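Local coordinates for protein octenoyl-CoA reductase/carboxylase (Streptomyces sp., PDB 4A0S) that reduces and carboxylates 2-octenoyl-CoA with the help of NADPH, supplying an unusual extender unit for polyketide assembly in the cinnabaramide pathway, at residues L28-E33 with A82-I87; I223-G228 with L268-A273; Y236-V241 with A259-L264. One frame throughout, in Å; residues are numbered along the deposited sequence.

Contact 1: residues L28-E33 with A82-I87; sequences LHLRAE and AMFEPI. With CO8 (octanoyl-coenzyme A), chain E.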
loop_
_atom_site.group_PDB
_atom_site.type_symbol
_atom_site.label_atom_id
_atom_site.label_comp_id
_atom_site.label_asym_id
_atom_site.label_seq_id
_atom_site.Cartn_x
_atom_site.Cartn_y
_atom_site.Cartn_z
ATOM N N LEU A 28 22.711 -17.009 31.213
ATOM C CA LEU A 28 21.688 -16.389 32.014
ATOM C C LEU A 28 20.426 -17.132 31.661
ATOM O O LEU A 28 20.038 -17.176 30.495
ATOM C CB LEU A 28 21.533 -14.910 31.665
ATOM C CG LEU A 28 20.653 -14.129 32.643
ATOM C CD1 LEU A 28 21.354 -13.934 34.010
ATOM C CD2 LEU A 28 20.255 -12.811 32.018
ATOM N N HIS A 29 19.797 -17.740 32.662
ATOM C CA HIS A 29 18.614 -18.533 32.384
ATOM C C HIS A 29 17.634 -18.533 33.521
ATOM O O HIS A 29 17.936 -18.099 34.645
ATOM C CB HIS A 29 19.006 -19.973 32.055
ATOM C CG HIS A 29 19.641 -20.696 33.198
ATOM N ND1 HIS A 29 20.970 -20.531 33.531
ATOM C CD2 HIS A 29 19.132 -21.583 34.086
ATOM C CE1 HIS A 29 21.249 -21.287 34.580
ATOM N NE2 HIS A 29 20.154 -21.939 34.933
ATOM N N LEU A 30 16.450 -19.032 33.205
ATOM C CA LEU A 30 15.435 -19.282 34.202
ATOM C C LEU A 30 15.289 -20.778 34.353
ATOM O O LEU A 30 15.722 -21.556 33.481
ATOM C CB LEU A 30 14.120 -18.660 33.769
ATOM C CG LEU A 30 14.186 -17.159 33.474
ATOM C CD1 LEU A 30 12.929 -16.793 32.737
ATOM C CD2 LEU A 30 14.355 -16.345 34.747
ATOM N N ARG A 31 14.666 -21.168 35.457
ATOM C CA ARG A 31 14.446 -22.553 35.788
ATOM C C ARG A 31 12.947 -22.792 35.810
ATOM O O ARG A 31 12.202 -22.017 36.400
ATOM C CB ARG A 31 15.058 -22.862 37.158
ATOM C CG ARG A 31 16.582 -22.724 37.216
ATOM C CD ARG A 31 17.297 -23.868 36.498
ATOM N NE ARG A 31 17.036 -25.160 37.142
ATOM C CZ ARG A 31 16.937 -26.323 36.497
ATOM N NH1 ARG A 31 17.076 -26.374 35.179
ATOM N NH2 ARG A 31 16.691 -27.439 37.176
ATOM N N ALA A 32 12.505 -23.855 35.142
ATOM C CA ALA A 32 11.082 -24.181 35.055
ATOM C C ALA A 32 10.428 -24.289 36.426
ATOM O O ALA A 32 9.271 -23.891 36.597
ATOM C CB ALA A 32 10.874 -25.470 34.267
ATOM N N GLU A 33 11.180 -24.825 37.383
ATOM C CA GLU A 33 10.715 -25.004 38.758
ATOM C C GLU A 33 10.332 -23.687 39.418
ATOM O O GLU A 33 9.547 -23.685 40.364
ATOM C CB GLU A 33 11.769 -25.726 39.595
ATOM C CG GLU A 33 13.192 -25.152 39.457
ATOM C CD GLU A 33 14.233 -25.925 40.257
ATOM O OE1 GLU A 33 13.974 -26.234 41.440
ATOM O OE2 GLU A 33 15.319 -26.208 39.703
ATOM N N ALA A 82 11.926 -13.092 33.152
ATOM C CA ALA A 82 12.410 -13.303 34.506
ATOM C C ALA A 82 11.328 -13.054 35.552
ATOM O O ALA A 82 11.452 -13.478 36.698
ATOM C CB ALA A 82 13.606 -12.443 34.764
ATOM N N MET A 83 10.280 -12.339 35.156
ATOM C CA MET A 83 9.099 -12.151 35.994
ATOM C C MET A 83 8.038 -13.228 35.773
ATOM O O MET A 83 7.013 -13.239 36.468
ATOM C CB MET A 83 8.466 -10.794 35.701
ATOM C CG MET A 83 9.264 -9.610 36.167
ATOM S SD MET A 83 8.555 -8.066 35.573
ATOM C CE MET A 83 6.921 -8.088 36.248
ATOM N N PHE A 84 8.275 -14.111 34.799
ATOM C CA PHE A 84 7.271 -15.087 34.329
ATOM C C PHE A 84 5.949 -14.433 33.883
ATOM O O PHE A 84 4.872 -15.039 33.936
ATOM C CB PHE A 84 7.074 -16.223 35.348
ATOM C CG PHE A 84 8.372 -16.843 35.818
ATOM C CD1 PHE A 84 9.052 -17.767 35.028
ATOM C CD2 PHE A 84 8.921 -16.494 37.057
ATOM C CE1 PHE A 84 10.264 -18.338 35.459
ATOM C CE2 PHE A 84 10.130 -17.056 37.493
ATOM C CZ PHE A 84 10.795 -17.982 36.693
ATOM N N GLU A 85 6.060 -13.197 33.403
ATOM C CA GLU A 85 4.920 -12.432 32.910
ATOM C C GLU A 85 4.931 -12.197 31.390
ATOM O O GLU A 85 5.994 -12.140 30.776
ATOM C CB GLU A 85 4.839 -11.100 33.632
ATOM C CG GLU A 85 4.442 -11.236 35.074
ATOM C CD GLU A 85 4.064 -9.909 35.673
ATOM O OE1 GLU A 85 4.207 -8.885 34.973
ATOM O OE2 GLU A 85 3.613 -9.888 36.834
ATOM N N PRO A 86 3.737 -12.089 30.783
ATOM C CA PRO A 86 2.459 -12.329 31.443
ATOM C C PRO A 86 2.227 -13.822 31.627
ATOM O O PRO A 86 1.367 -14.227 32.397
ATOM C CB PRO A 86 1.449 -11.763 30.447
ATOM C CG PRO A 86 2.096 -11.980 29.138
ATOM C CD PRO A 86 3.549 -11.684 29.379
ATOM N N ILE A 87 3.001 -14.625 30.906
ATOM C CA ILE A 87 2.921 -16.070 30.964
ATOM C C ILE A 87 4.347 -16.580 30.990
ATOM O O ILE A 87 5.170 -16.131 30.195
ATOM C CB ILE A 87 2.233 -16.645 29.710
ATOM C CG1 ILE A 87 0.761 -16.221 29.639
ATOM C CG2 ILE A 87 2.398 -18.174 29.653
ATOM C CD1 ILE A 87 0.251 -16.069 28.220
HETATM N N1A CO8 E . 1.745 -20.627 34.202
HETATM C C2A CO8 E . 1.758 -21.556 33.245
HETATM N N3A CO8 E . 1.023 -21.423 32.146
HETATM C C4A CO8 E . 0.249 -20.326 31.989
HETATM C C5A CO8 E . 0.210 -19.333 32.960
HETATM C C6A CO8 E . 0.990 -19.507 34.100
HETATM N N6A CO8 E . 0.992 -18.576 35.059
HETATM N N7A CO8 E . -0.623 -18.379 32.542
HETATM C C8A CO8 E . -1.097 -18.757 31.352
HETATM N N9A CO8 E . -0.566 -19.944 31.017
HETATM C C1B CO8 E . -0.799 -20.752 29.789
HETATM C C2B CO8 E . -2.158 -21.459 29.842
HETATM O O2B CO8 E . -2.045 -22.786 29.278
HETATM C C3B CO8 E . -2.997 -20.552 28.946
HETATM O O3B CO8 E . -4.078 -21.272 28.372
HETATM P P3B CO8 E . -5.527 -21.025 29.049
HETATM O O7A CO8 E . -6.120 -22.501 29.400
HETATM O O8A CO8 E . -5.336 -20.370 30.548
HETATM O O9A CO8 E . -6.401 -20.187 28.204
HETATM C C4B CO8 E . -2.008 -20.106 27.875
HETATM O O4B CO8 E . -0.783 -19.906 28.595
HETATM C C5B CO8 E . -2.339 -18.712 27.329
HETATM O O5B CO8 E . -1.297 -18.293 26.424
HETATM P P1A CO8 E . -1.190 -18.976 24.936
HETATM O O1A CO8 E . 0.101 -18.245 24.197
HETATM O O2A CO8 E . -0.977 -20.459 24.947
HETATM O O3A CO8 E . -2.624 -18.663 24.193
HETATM P P2A CO8 E . -3.048 -17.380 23.261
HETATM O O4A CO8 E . -4.570 -17.045 23.611
HETATM O O5A CO8 E . -2.839 -17.591 21.791
HETATM O O6A CO8 E . -2.199 -16.098 23.813
HETATM C CBP CO8 E . -0.783 -14.093 23.665
HETATM C CCP CO8 E . -1.642 -15.129 22.903
HETATM C CDP CO8 E . -1.768 -13.224 24.466
HETATM C CEP CO8 E . -0.092 -13.214 22.621
HETATM C CAP CO8 E . 0.249 -14.829 24.584
HETATM O OAP CO8 E . 1.023 -15.854 23.881
HETATM C C9P CO8 E . 1.192 -13.880 25.373
HETATM O O9P CO8 E . 0.747 -13.260 26.347
HETATM N N8P CO8 E . 2.480 -13.815 24.963
HETATM C C7P CO8 E . 3.513 -13.015 25.685
HETATM C C6P CO8 E . 3.868 -11.648 25.034
HETATM C C5P CO8 E . 4.010 -10.587 26.151
HETATM O O5P CO8 E . 3.043 -10.309 26.856
HETATM N N4P CO8 E . 5.200 -10.077 26.462
HETATM C C3P CO8 E . 6.458 -10.092 25.724
HETATM C C2P CO8 E . 6.593 -8.613 25.336
HETATM S S1P CO8 E . 6.703 -8.390 23.521
HETATM C "C1'" CO8 E . 8.408 -8.113 23.416
HETATM O "O1'" CO8 E . 9.074 -7.621 24.345
HETATM C "C2'" CO8 E . 8.957 -8.516 22.218
HETATM C "C3'" CO8 E . 10.292 -8.372 21.915
HETATM C "C4'" CO8 E . 10.751 -8.777 20.655
HETATM C "C5'" CO8 E . 9.826 -9.693 19.870
HETATM C "C6'" CO8 E . 10.642 -10.109 18.626
HETATM C "C7'" CO8 E . 9.739 -10.811 17.651
HETATM C "C8'" CO8 E . 10.609 -11.328 16.501
#
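Leu30, near the end of its strand, grips the 82-87 turn with both of its methyl groups. Leu30 CD2 settles on the backbone of Ala82, 3.6 Å from the CA of that residue, while Leu30 CD1 also lies against Ala82 and reaches the aromatic ring of Phe84, 4.1 Å from its CE1. The fork is aimed by a chi1 of -56°, which sets CG beside the backbone N and carries both branches onto the end of helix 76-82. Phe84 supplies the bend: its positive phi and its bonds back into the last helical turn make a Schellman motif, and the chain turns there with the ring brought up to the strand. The buried, tightly packed part consists of these three residues.

Arg31 gives the loose, partly exposed side. Its chain curls to the exposed Glu33, and Arg31 NH2 forms a salt bridge of 3.1 Å with Glu33 OE2 on the anti side of the carboxylate. Farther along, Ile87 helps to line the octanoyl-CoA pocket, with CD1 3.3 Å from ligand O5B, and Arg348 of the second subunit packs on Pro86 and Ile87.

Helix 46-49 lies against both partners, Ser49 bonding to Ala82 O and touching Leu30 and Phe84; Thr89 and Phe90 of helix 89-97 also cover Leu30, whose strand belongs to a small antiparallel sheet.

Contact 2: residues I223-G228 with L268-A273; sequences IVLIWG and LVINRA. With NAP (NADP nicotinamide-adenine-dinucleotide phosphate), chain F.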
loop_
_atom_site.group_PDB
_atom_site.type_symbol
_atom_site.label_atom_id
_atom_site.label_comp_id
_atom_site.label_asym_id
_atom_site.label_seq_id
_atom_site.Cartn_x
_atom_site.Cartn_y
_atom_site.Cartn_z
ATOM N N ILE A 223 5.175 13.943 11.814
ATOM C CA ILE A 223 5.413 14.197 13.220
ATOM C C ILE A 223 5.088 12.908 13.938
ATOM O O ILE A 223 4.025 12.336 13.739
ATOM C CB ILE A 223 4.542 15.348 13.719
ATOM C CG1 ILE A 223 5.004 16.640 13.050
ATOM C CG2 ILE A 223 4.634 15.455 15.234
ATOM C CD1 ILE A 223 3.943 17.683 12.926
ATOM N N VAL A 224 6.020 12.423 14.738
ATOM C CA VAL A 224 5.840 11.134 15.363
ATOM C C VAL A 224 5.964 11.318 16.850
ATOM O O VAL A 224 7.023 11.700 17.357
ATOM C CB VAL A 224 6.885 10.104 14.894
ATOM C CG1 VAL A 224 6.629 8.765 15.544
ATOM C CG2 VAL A 224 6.865 9.961 13.361
ATOM N N LEU A 225 4.875 11.041 17.548
ATOM C CA LEU A 225 4.877 11.125 18.982
ATOM C C LEU A 225 5.409 9.818 19.502
ATOM O O LEU A 225 4.897 8.751 19.169
ATOM C CB LEU A 225 3.473 11.348 19.501
ATOM C CG LEU A 225 3.355 11.554 21.008
ATOM C CD1 LEU A 225 3.944 12.900 21.395
ATOM C CD2 LEU A 225 1.908 11.467 21.407
ATOM N N ILE A 226 6.456 9.890 20.302
ATOM C CA ILE A 226 7.106 8.686 20.746
ATOM C C ILE A 226 6.936 8.590 22.248
ATOM O O ILE A 226 7.516 9.369 22.994
ATOM C CB ILE A 226 8.597 8.690 20.378
ATOM C CG1 ILE A 226 8.751 8.868 18.861
ATOM C CG2 ILE A 226 9.273 7.392 20.869
ATOM C CD1 ILE A 226 10.091 9.312 18.424
ATOM N N TRP A 227 6.130 7.630 22.677
ATOM C CA TRP A 227 6.016 7.307 24.089
ATOM C C TRP A 227 7.258 6.610 24.614
ATOM O O TRP A 227 8.016 6.010 23.843
ATOM C CB TRP A 227 4.822 6.403 24.308
ATOM C CG TRP A 227 3.543 7.085 24.094
ATOM C CD1 TRP A 227 2.705 6.941 23.021
ATOM C CD2 TRP A 227 2.934 8.039 24.956
ATOM N NE1 TRP A 227 1.614 7.741 23.167
ATOM C CE2 TRP A 227 1.716 8.424 24.352
ATOM C CE3 TRP A 227 3.285 8.600 26.194
ATOM C CZ2 TRP A 227 0.845 9.351 24.938
ATOM C CZ3 TRP A 227 2.424 9.520 26.777
ATOM C CH2 TRP A 227 1.215 9.884 26.149
ATOM N N GLY A 228 7.447 6.669 25.934
ATOM C CA GLY A 228 8.577 6.000 26.575
ATOM C C GLY A 228 9.827 6.185 25.747
ATOM O O GLY A 228 10.559 5.223 25.478
ATOM N N LEU A 268 12.151 18.128 20.631
ATOM C CA LEU A 268 10.770 18.315 21.035
ATOM C C LEU A 268 10.434 17.239 22.034
ATOM O O LEU A 268 10.388 16.046 21.714
ATOM C CB LEU A 268 9.815 18.259 19.848
ATOM C CG LEU A 268 10.118 19.263 18.736
ATOM C CD1 LEU A 268 9.097 19.072 17.641
ATOM C CD2 LEU A 268 10.138 20.710 19.249
ATOM N N VAL A 269 10.245 17.678 23.267
ATOM C CA VAL A 269 10.073 16.770 24.363
ATOM C C VAL A 269 8.888 17.198 25.188
ATOM O O VAL A 269 8.709 18.384 25.487
ATOM C CB VAL A 269 11.332 16.730 25.244
ATOM C CG1 VAL A 269 11.196 15.658 26.300
ATOM C CG2 VAL A 269 12.552 16.494 24.373
ATOM N N ILE A 270 8.064 16.213 25.519
ATOM C CA ILE A 270 6.933 16.408 26.410
ATOM C C ILE A 270 7.191 15.573 27.655
ATOM O O ILE A 270 7.333 14.357 27.566
ATOM C CB ILE A 270 5.587 15.983 25.751
ATOM C CG1 ILE A 270 5.222 16.910 24.589
ATOM C CG2 ILE A 270 4.461 15.964 26.766
ATOM C CD1 ILE A 270 4.019 16.425 23.755
ATOM N N ASN A 271 7.275 16.220 28.813
ATOM C CA ASN A 271 7.317 15.462 30.047
ATOM C C ASN A 271 5.882 15.086 30.404
ATOM O O ASN A 271 5.013 15.948 30.463
ATOM C CB ASN A 271 7.986 16.254 31.171
ATOM C CG ASN A 271 8.261 15.399 32.388
ATOM O OD1 ASN A 271 7.346 14.781 32.951
ATOM N ND2 ASN A 271 9.535 15.334 32.798
ATOM N N ARG A 272 5.621 13.805 30.635
ATOM C CA ARG A 272 4.244 13.391 30.887
ATOM C C ARG A 272 3.638 13.875 32.213
ATOM O O ARG A 272 2.438 13.772 32.409
ATOM C CB ARG A 272 4.057 11.889 30.679
ATOM C CG ARG A 272 4.762 11.014 31.696
ATOM C CD ARG A 272 4.018 9.701 31.849
ATOM N NE ARG A 272 4.237 8.823 30.713
ATOM C CZ ARG A 272 3.681 7.621 30.571
ATOM N NH1 ARG A 272 2.860 7.145 31.501
ATOM N NH2 ARG A 272 3.959 6.886 29.499
ATOM N N ALA A 273 4.464 14.412 33.111
ATOM C CA ALA A 273 3.964 15.120 34.299
ATOM C C ALA A 273 3.414 16.505 33.929
ATOM O O ALA A 273 2.458 16.994 34.539
ATOM C CB ALA A 273 5.057 15.251 35.327
HETATM P PA NAP F . 12.596 0.146 28.002
HETATM O O1A NAP F . 14.048 0.302 27.414
HETATM O O2A NAP F . 12.491 -0.124 29.473
HETATM O O5B NAP F . 11.873 1.467 27.688
HETATM C C5B NAP F . 10.494 1.529 27.991
HETATM C C4B NAP F . 10.164 2.997 28.208
HETATM O O4B NAP F . 8.753 3.039 28.466
HETATM C C3B NAP F . 10.873 3.605 29.437
HETATM O O3B NAP F . 11.775 4.565 28.926
HETATM C C2B NAP F . 9.783 4.382 30.159
HETATM O O2B NAP F . 9.655 5.713 29.663
HETATM C C1B NAP F . 8.533 3.656 29.813
HETATM N N9A NAP F . 8.361 2.547 30.785
HETATM C C8A NAP F . 9.294 1.812 31.413
HETATM N N7A NAP F . 8.714 0.882 32.182
HETATM C C5A NAP F . 7.408 1.045 32.026
HETATM C C6A NAP F . 6.325 0.407 32.579
HETATM N N6A NAP F . 6.512 -0.610 33.419
HETATM N N1A NAP F . 5.114 0.808 32.222
HETATM C C2A NAP F . 4.935 1.798 31.352
HETATM N N3A NAP F . 5.942 2.453 30.819
HETATM C C4A NAP F . 7.184 2.083 31.146
HETATM O O3 NAP F . 11.796 -1.001 27.221
HETATM P PN NAP F . 11.718 -1.092 25.618
HETATM O O1N NAP F . 12.906 -2.062 25.284
HETATM O O2N NAP F . 11.662 0.244 24.923
HETATM O O5D NAP F . 10.351 -1.911 25.525
HETATM C C5D NAP F . 9.178 -1.169 25.846
HETATM C C4D NAP F . 8.039 -2.130 25.652
HETATM O O4D NAP F . 8.112 -2.576 24.253
HETATM C C3D NAP F . 8.169 -3.401 26.492
HETATM O O3D NAP F . 6.810 -3.665 26.900
HETATM C C2D NAP F . 8.668 -4.445 25.517
HETATM O O2D NAP F . 8.247 -5.776 25.897
HETATM C C1D NAP F . 7.871 -4.011 24.302
HETATM N N1N NAP F . 8.650 -4.390 23.147
HETATM C C2N NAP F . 7.990 -5.073 22.148
HETATM C C3N NAP F . 8.742 -5.414 21.060
HETATM C C7N NAP F . 8.034 -6.160 19.997
HETATM O O7N NAP F . 6.816 -6.360 20.037
HETATM N N7N NAP F . 8.845 -6.601 19.073
HETATM C C4N NAP F . 10.099 -5.095 20.950
HETATM C C5N NAP F . 10.770 -4.397 21.938
HETATM C C6N NAP F . 10.028 -4.034 23.051
HETATM P P2B NAP F . 8.841 6.722 30.616
HETATM O O1X NAP F . 9.369 8.092 29.909
HETATM O O2X NAP F . 7.253 6.556 30.406
HETATM O O3X NAP F . 9.407 6.390 31.976
HETATM O O HOH W 1 6.248 8.071 28.131
#
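One water ties Gly228, Arg272 and the cofactor together. It accepts from Gly228 N and from Arg272 NH2 and donates to O2X of NADP, all three at 2.9 Å, so the glycine just after the strand is linked to the 2'-phosphate that distinguishes NADP from NAD. The water lies in the guanidinium plane at its edge, whereas NADP O2X sits over a face of the same group, 3.4 Å from Arg272 NH2. Contact of charges, more than a straight N-H bond, therefore probably joins arginine and phosphate directly. The arginine chain bends at chi3 (75°), which helps to set the guanidinium with one face toward O2X.

Trp227 stands beside this charged group. Its CE3 comes within 3.8 Å of Arg272 NH2, with ring and guanidinium planes 81° apart; the meeting is oblique, and the two side chains cross at about a right angle. Deeper in, the contact thins to an apolar touch between Leu225 CD1 and Ile270 CD1 at 4.2 Å. Behind Arg272, Asn271 serves as N-cap of the short helix 272-275, its OD1 accepting from Ala273 N at 2.9 Å. Gly228 has positive phi, and a beta carbon there would run into the ribose ring oxygen O4B. A glycine after the first strand, leading into a glycine-rich loop, is the hallmark of a Rossmann dinucleotide site.

Lys257 and Ser253 also bond the cofactor, and Thr318 of helix 316-325 touches both Trp227 and Arg272. In the six-stranded parallel sheet, strand 247-252 runs between strands 223-226 and 269-271, which explains why side chains and a water, not strand-to-strand backbone bonds, bridge the gap, with Val251 packed against Leu225 and Trp227.

Contact 3: residues Y236-V241 with A259-L264; sequences YAIQFV and AAVRAL
The flat amide of Gln239 comes only loosely to Leu264, Gln239 NE2 lying 4.3 Å from Leu264 CD2, and its NE2 is bonded to Val381 O and to Ser235 O. The aromatic rings of this helix serve other neighbours, Phe240 meeting Tyr207 edge-to-face and Tyr236 OH bonding to Ser199 OG and Ala383 N.

Ile238 carries the contact. Ile238 CD1 presses on Val261 CG1 at 3.5 Å, tighter than usual for two carbons, and also meets Leu264 CD1 at 3.8 Å. Ile238 CG2 lies 3.7 Å from Leu264 O, just past helix 255-263. With CG1 beside the backbone N (chi1 -74°) and CG2 anti to it, CD1 reaches both residues while CG2 adds a second touch on Leu264, and the side chain crosses both Val261 and Leu264 at about a right angle.

These are the first two helices of the Rossmann fold, following strands 223-226 and 247-252 and packed side by side on one face of the parallel sheet. Replacing Ile238 with an alanine would probably open a gap between the helices and leave Val261 and Leu264 without their shared apolar partner. Beneath them, Ile238 also touches Ile226, while Val261 rests on Ala250 and Val252.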
loop_
_atom_site.group_PDB
_atom_site.type_symbol
_atom_site.label_atom_id
_atom_site.label_comp_id
_atom_site.label_asym_id
_atom_site.label_seq_id
_atom_site.Cartn_x
_atom_site.Cartn_y
_atom_site.Cartn_z
ATOM N N TYR A 236 15.584 4.296 19.477
ATOM C CA TYR A 236 15.733 4.054 18.036
ATOM C C TYR A 236 14.656 4.710 17.223
ATOM O O TYR A 236 14.938 5.231 16.142
ATOM C CB TYR A 236 15.803 2.569 17.734
ATOM C CG TYR A 236 17.064 1.980 18.286
ATOM C CD1 TYR A 236 18.308 2.334 17.759
ATOM C CD2 TYR A 236 17.025 1.083 19.352
ATOM C CE1 TYR A 236 19.496 1.796 18.284
ATOM C CE2 TYR A 236 18.195 0.543 19.884
ATOM C CZ TYR A 236 19.419 0.909 19.348
ATOM O OH TYR A 236 20.571 0.376 19.858
ATOM N N ALA A 237 13.434 4.686 17.745
ATOM C CA ALA A 237 12.312 5.352 17.100
ATOM C C ALA A 237 12.709 6.790 16.806
ATOM O O ALA A 237 12.539 7.274 15.689
ATOM C CB ALA A 237 11.082 5.299 17.986
ATOM N N ILE A 238 13.279 7.460 17.802
ATOM C CA ILE A 238 13.750 8.837 17.612
ATOM C C ILE A 238 14.675 8.953 16.407
ATOM O O ILE A 238 14.552 9.869 15.598
ATOM C CB ILE A 238 14.488 9.361 18.869
ATOM C CG1 ILE A 238 13.480 9.669 19.966
ATOM C CG2 ILE A 238 15.352 10.593 18.527
ATOM C CD1 ILE A 238 14.088 9.664 21.362
ATOM N N GLN A 239 15.603 8.015 16.293
ATOM C CA GLN A 239 16.595 8.083 15.242
ATOM C C GLN A 239 15.998 7.821 13.878
ATOM O O GLN A 239 16.338 8.506 12.911
ATOM C CB GLN A 239 17.704 7.107 15.530
ATOM C CG GLN A 239 18.463 7.466 16.775
ATOM C CD GLN A 239 19.714 6.676 16.840
ATOM O OE1 GLN A 239 20.615 6.872 16.028
ATOM N NE2 GLN A 239 19.751 5.712 17.739
ATOM N N PHE A 240 15.106 6.846 13.798
ATOM C CA PHE A 240 14.432 6.570 12.541
ATOM C C PHE A 240 13.557 7.751 12.131
ATOM O O PHE A 240 13.507 8.098 10.953
ATOM C CB PHE A 240 13.599 5.312 12.633
ATOM C CG PHE A 240 14.413 4.084 12.809
ATOM C CD1 PHE A 240 15.554 3.872 12.036
ATOM C CD2 PHE A 240 14.061 3.140 13.757
ATOM C CE1 PHE A 240 16.329 2.710 12.212
ATOM C CE2 PHE A 240 14.829 1.998 13.935
ATOM C CZ PHE A 240 15.950 1.783 13.153
ATOM N N VAL A 241 12.902 8.375 13.100
ATOM C CA VAL A 241 12.064 9.530 12.800
ATOM C C VAL A 241 12.949 10.647 12.251
ATOM O O VAL A 241 12.727 11.179 11.150
ATOM C CB VAL A 241 11.255 9.980 14.016
ATOM C CG1 VAL A 241 10.479 11.270 13.682
ATOM C CG2 VAL A 241 10.275 8.871 14.434
ATOM N N ALA A 259 16.798 14.354 28.993
ATOM C CA ALA A 259 18.196 14.544 28.633
ATOM C C ALA A 259 18.619 13.456 27.647
ATOM O O ALA A 259 19.289 13.737 26.647
ATOM C CB ALA A 259 19.055 14.543 29.860
ATOM N N ALA A 260 18.205 12.221 27.924
ATOM C CA ALA A 260 18.515 11.086 27.050
ATOM C C ALA A 260 18.000 11.309 25.633
ATOM O O ALA A 260 18.750 11.170 24.660
ATOM C CB ALA A 260 17.936 9.814 27.636
ATOM N N VAL A 261 16.733 11.679 25.510
ATOM C CA VAL A 261 16.153 11.883 24.171
ATOM C C VAL A 261 16.735 13.123 23.483
ATOM O O VAL A 261 16.836 13.167 22.261
ATOM C CB VAL A 261 14.603 11.949 24.166
ATOM C CG1 VAL A 261 13.993 10.669 24.712
ATOM C CG2 VAL A 261 14.092 13.150 24.951
ATOM N N ARG A 262 17.133 14.127 24.255
ATOM C CA ARG A 262 17.750 15.292 23.629
ATOM C C ARG A 262 19.107 14.912 23.083
ATOM O O ARG A 262 19.497 15.369 22.019
ATOM C CB ARG A 262 17.859 16.450 24.610
ATOM C CG ARG A 262 16.533 17.000 24.962
ATOM C CD ARG A 262 16.646 18.263 25.766
ATOM N NE ARG A 262 15.320 18.836 25.872
ATOM C CZ ARG A 262 14.752 19.576 24.927
ATOM N NH1 ARG A 262 15.409 19.854 23.810
ATOM N NH2 ARG A 262 13.519 20.037 25.101
ATOM N N ALA A 263 19.812 14.035 23.803
ATOM C CA ALA A 263 21.125 13.556 23.370
ATOM C C ALA A 263 21.037 12.767 22.068
ATOM O O ALA A 263 22.020 12.660 21.325
ATOM C CB ALA A 263 21.775 12.715 24.471
ATOM N N LEU A 264 19.855 12.209 21.801
ATOM C CA LEU A 264 19.556 11.571 20.524
ATOM C C LEU A 264 19.041 12.575 19.488
ATOM O O LEU A 264 18.673 12.200 18.371
ATOM C CB LEU A 264 18.520 10.469 20.730
ATOM C CG LEU A 264 18.917 9.343 21.687
ATOM C CD1 LEU A 264 17.683 8.531 22.039
ATOM C CD2 LEU A 264 19.964 8.452 21.089
#

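Contacts 2 and 3 form one neighbourhood, their centres 11 Å apart, whereas contact 1 stands alone, 32 Å from contact 2 and 31 Å from contact 3, centre to centre. Contact 1 comes first along the chain. Contact 3 then falls between the two segments of contact 2, in the order strand 223-226, helix 232-243, helix 255-263, strand 269-271. The helices thus lie on the sheet whose strands contact 2 spans, and Val224 CB touches Val241 CG2 at 3.6 Å. Contacts 2 and 3 belong to the Rossmann sheet and its helices beside NADP, contact 1 to the region carrying Pro86 and Ile87 of the acyl-CoA pocket; both ligands also draw on other parts.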